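Local coordinates for Arf-GAP domain and FG repeat-containing protein 1 (PDB 2OLM) that carries an Arf GTPase-activating-type zinc-finger domain and acts as a cellular cofactor of HIV-1 Rev, promoting movement of viral RNAs from the nuclear periphery to the cytoplasm, at residues 29-34 and 49-54. Sequence-based numbering, arbitrary orientation.
With ZN (zinc ion), chain B.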
ATOM      1  N   PHE A  29      -8.354  11.421 -12.422  1.00  8.48           N
ATOM      2  CA  PHE A  29      -8.729  12.837 -12.526  1.00  8.82           C
ATOM      3  C   PHE A  29      -8.975  13.275 -13.963  1.00  8.92           C
ATOM      4  O   PHE A  29      -9.720  14.220 -14.188  1.00  9.42           O
ATOM      5  CB  PHE A  29      -7.651  13.701 -11.931  1.00  9.40           C
ATOM      6  CG  PHE A  29      -7.998  15.140 -11.936  1.00  8.25           C
ATOM      7  CD1 PHE A  29      -9.132  15.585 -11.318  1.00  9.64           C
ATOM      8  CD2 PHE A  29      -7.172  16.059 -12.579  1.00  8.78           C
ATOM      9  CE1 PHE A  29      -9.511  16.918 -11.394  1.00  9.19           C
ATOM     10  CE2 PHE A  29      -7.526  17.403 -12.617  1.00 10.30           C
ATOM     11  CZ  PHE A  29      -8.678  17.823 -12.016  1.00  9.81           C
ATOM     12  N   ASP A  30      -8.327  12.666 -14.937  1.00  8.88           N
ATOM     13  CA  ASP A  30      -8.416  13.110 -16.301  1.00  8.87           C
ATOM     14  C   ASP A  30      -9.478  12.442 -17.146  1.00  9.86           C
ATOM     15  O   ASP A  30     -10.152  13.113 -17.940  1.00 12.08           O
ATOM     16  CB  ASP A  30      -7.023  13.080 -16.993  1.00  9.15           C
ATOM     17  CG  ASP A  30      -6.076  14.080 -16.371  1.00  9.66           C
ATOM     18  OD1 ASP A  30      -6.492  15.282 -16.245  1.00 10.36           O
ATOM     19  OD2 ASP A  30      -4.958  13.685 -15.983  1.00 10.42           O
ATOM     20  N   CYS A  31      -9.639  11.135 -17.005  1.00 10.15           N
ATOM     21  CA  CYS A  31     -10.697  10.436 -17.759  1.00 11.43           C
ATOM     22  C   CYS A  31     -11.918  10.014 -16.961  1.00 13.36           C
ATOM     23  O   CYS A  31     -12.961   9.715 -17.590  1.00 15.53           O
ATOM     24  CB  CYS A  31     -10.132   9.229 -18.514  1.00 13.80           C
ATOM     25  SG  CYS A  31      -9.679   7.810 -17.482  1.00 12.75           S
ATOM     26  N   ASP A  32     -11.811   9.931 -15.638  1.00 10.66           N
ATOM     27  CA  ASP A  32     -12.923   9.506 -14.775  1.00 14.33           C
ATOM     28  C   ASP A  32     -13.432   8.114 -15.125  1.00 17.52           C
ATOM     29  O   ASP A  32     -14.563   7.774 -14.752  1.00 23.77           O
ATOM     30  CB  ASP A  32     -14.080  10.528 -14.855  1.00 15.11           C
ATOM     31  CG  ASP A  32     -15.051  10.402 -13.704  1.00 20.23           C
ATOM     32  OD1 ASP A  32     -14.602  10.347 -12.569  1.00 17.95           O
ATOM     33  OD2 ASP A  32     -16.290  10.357 -13.957  1.00 23.60           O
ATOM     34  N   GLN A  33     -12.619   7.302 -15.800  1.00 17.41           N
ATOM     35  CA  GLN A  33     -13.120   6.020 -16.359  1.00 22.44           C
ATOM     36  C   GLN A  33     -12.638   4.835 -15.587  1.00 24.81           C
ATOM     37  O   GLN A  33     -13.189   3.744 -15.740  1.00 25.10           O
ATOM     38  CB  GLN A  33     -12.678   5.815 -17.808  1.00 23.66           C
ATOM     39  CG  GLN A  33     -13.331   6.711 -18.834  1.00 29.59           C
ATOM     40  CD  GLN A  33     -13.118   6.233 -20.261  1.00 32.06           C
ATOM     41  OE1 GLN A  33     -12.009   5.851 -20.651  1.00 39.29           O
ATOM     42  NE2 GLN A  33     -14.177   6.276 -21.058  1.00 39.13           N
ATOM     43  N   ARG A  34     -11.582   4.998 -14.810  1.00 20.72           N
ATOM     44  CA  ARG A  34     -11.079   3.877 -14.037  1.00 23.03           C
ATOM     45  C   ARG A  34     -10.258   4.328 -12.859  1.00 22.51           C
ATOM     46  O   ARG A  34     -10.041   5.525 -12.668  1.00 19.41           O
ATOM     47  CB  ARG A  34     -10.233   3.002 -14.920  1.00 24.62           C
ATOM     48  CG  ARG A  34      -9.051   3.723 -15.455  1.00 23.02           C
ATOM     49  CD  ARG A  34      -8.339   2.840 -16.427  1.00 28.14           C
ATOM     50  NE  ARG A  34      -9.160   2.560 -17.601  1.00 30.45           N
ATOM     51  CZ  ARG A  34      -9.219   3.318 -18.701  1.00 32.11           C
ATOM     52  NH1 ARG A  34      -8.518   4.453 -18.809  1.00 29.56           N
ATOM     53  NH2 ARG A  34     -10.004   2.946 -19.712  1.00 33.62           N
ATOM     54  N   THR A  49      -3.107   4.667 -15.938  1.00 11.01           N
ATOM     55  CA  THR A  49      -1.948   4.492 -16.756  1.00 10.76           C
ATOM     56  C   THR A  49      -2.034   5.097 -18.124  1.00 11.21           C
ATOM     57  O   THR A  49      -1.081   5.696 -18.623  1.00 11.25           O
ATOM     58  CB  THR A  49      -1.618   2.978 -16.827  1.00 12.63           C
ATOM     59  OG1 THR A  49      -1.456   2.494 -15.477  1.00 14.60           O
ATOM     60  CG2 THR A  49      -0.406   2.751 -17.694  1.00 14.40           C
ATOM     61  N   SER A  50      -3.207   4.991 -18.762  1.00 10.61           N
ATOM     62  CA  SER A  50      -3.386   5.510 -20.073  1.00 10.48           C
ATOM     63  C   SER A  50      -3.265   7.047 -20.080  1.00 10.09           C
ATOM     64  O   SER A  50      -2.583   7.620 -20.913  1.00 11.68           O
ATOM     65  CB  SER A  50      -4.723   5.063 -20.661  1.00 13.62           C
ATOM     66  OG  SER A  50      -4.847   5.522 -21.964  1.00 21.05           O
ATOM     67  N   CYS A  51      -3.924   7.675 -19.118  1.00 10.17           N
ATOM     68  CA  CYS A  51      -3.804   9.122 -19.042  1.00 10.13           C
ATOM     69  C   CYS A  51      -2.402   9.527 -18.682  1.00  8.86           C
ATOM     70  O   CYS A  51      -1.931  10.548 -19.224  1.00  9.49           O
ATOM     71  CB  CYS A  51      -4.778   9.680 -18.031  1.00  9.26           C
ATOM     72  SG  CYS A  51      -6.525   9.640 -18.608  1.00 10.89           S
ATOM     73  N   SER A  52      -1.714   8.750 -17.835  1.00  8.59           N
ATOM     74  CA  SER A  52      -0.309   9.038 -17.536  1.00  7.77           C
ATOM     75  C   SER A  52       0.536   9.036 -18.813  1.00 10.01           C
ATOM     76  O   SER A  52       1.394   9.903 -19.021  1.00  9.14           O
ATOM     77  CB  SER A  52       0.240   8.044 -16.553  1.00  9.25           C
ATOM     78  OG  SER A  52      -0.381   8.130 -15.293  1.00 11.70           O
ATOM     79  N   GLY A  53       0.304   8.066 -19.697  1.00 10.45           N
ATOM     80  CA  GLY A  53       1.013   8.063 -20.960  1.00  9.89           C
ATOM     81  C   GLY A  53       0.774   9.331 -21.774  1.00  9.79           C
ATOM     82  O   GLY A  53       1.700   9.892 -22.370  1.00 11.66           O
ATOM     83  N   SER A  54      -0.477   9.799 -21.814  1.00  8.84           N
ATOM     84  CA  SER A  54      -0.805  11.033 -22.530  1.00  9.34           C
ATOM     85  C   SER A  54      -0.230  12.308 -21.869  1.00  9.28           C
ATOM     86  O   SER A  54       0.208  13.220 -22.572  1.00 11.25           O
ATOM     87  CB  SER A  54      -2.313  11.185 -22.716  1.00 12.55           C
ATOM     88  OG  SER A  54      -2.777  10.129 -23.567  1.00 15.33           O
TER
HETATM   89 ZN    ZN B 201      -7.462   8.183 -17.020  1.00 11.19          ZN
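Cys-31 and Cys-51 meet through one zinc ion, which Cys-31 SG binds at 2.3 Å and Cys-51 SG at 2.4 Å. The S-Zn-S angle, about 110°, fits a tetrahedral site with four ligands, and the two thiolates stand 3.8 Å apart, SG to SG. The sulfurs reach the metal by different rotations: in Cys-51 SG lies anti to the carbonyl carbon, whereas in Cys-31 a chi1 of 72° swings SG onto the zinc, between backbone N and carbonyl carbon. Cys-31 CB lies 3.6 Å from Cys-51 SG. Asp-30 adds its methylene, with CB 3.8 Å from the same sulfur; these two carbons, about a right angle apart as seen from Cys-51 SG, pack against it, and all three residues are buried. Cys-28 and Cys-48 complete the coordination, making this a C4 zinc finger of the Arf-GAP domain: one CxxC pair lies in the loop after helix 3-20, the other straddles the start of helix 49-55, with Cys-48 just before it and Cys-51 in its first turn, and strands 38-40 and 45-47 run between the pairs. The Asp-30 carboxylate is directed to helix 109-121, where OD1 accepts a hydrogen bond from Tyr-120 and forms a salt bridge with Lys-119, tying the zinc loop to that helix. A weak N-H...S bond, 3.4 Å from Gln-33 N to Cys-31 SG at 149°, brings a backbone dipole to the thiolate and may temper its negative charge. Packing is looser towards Arg-34 and Ser-50, both exposed: the closest approach is 4.3 Å, from Arg-34 NH1 to Ser-50 CB, with the guanidinium oblique to that carbon. Gln-33 CB covers one guanidinium face, 4.3 Å above its centre, within the loop itself.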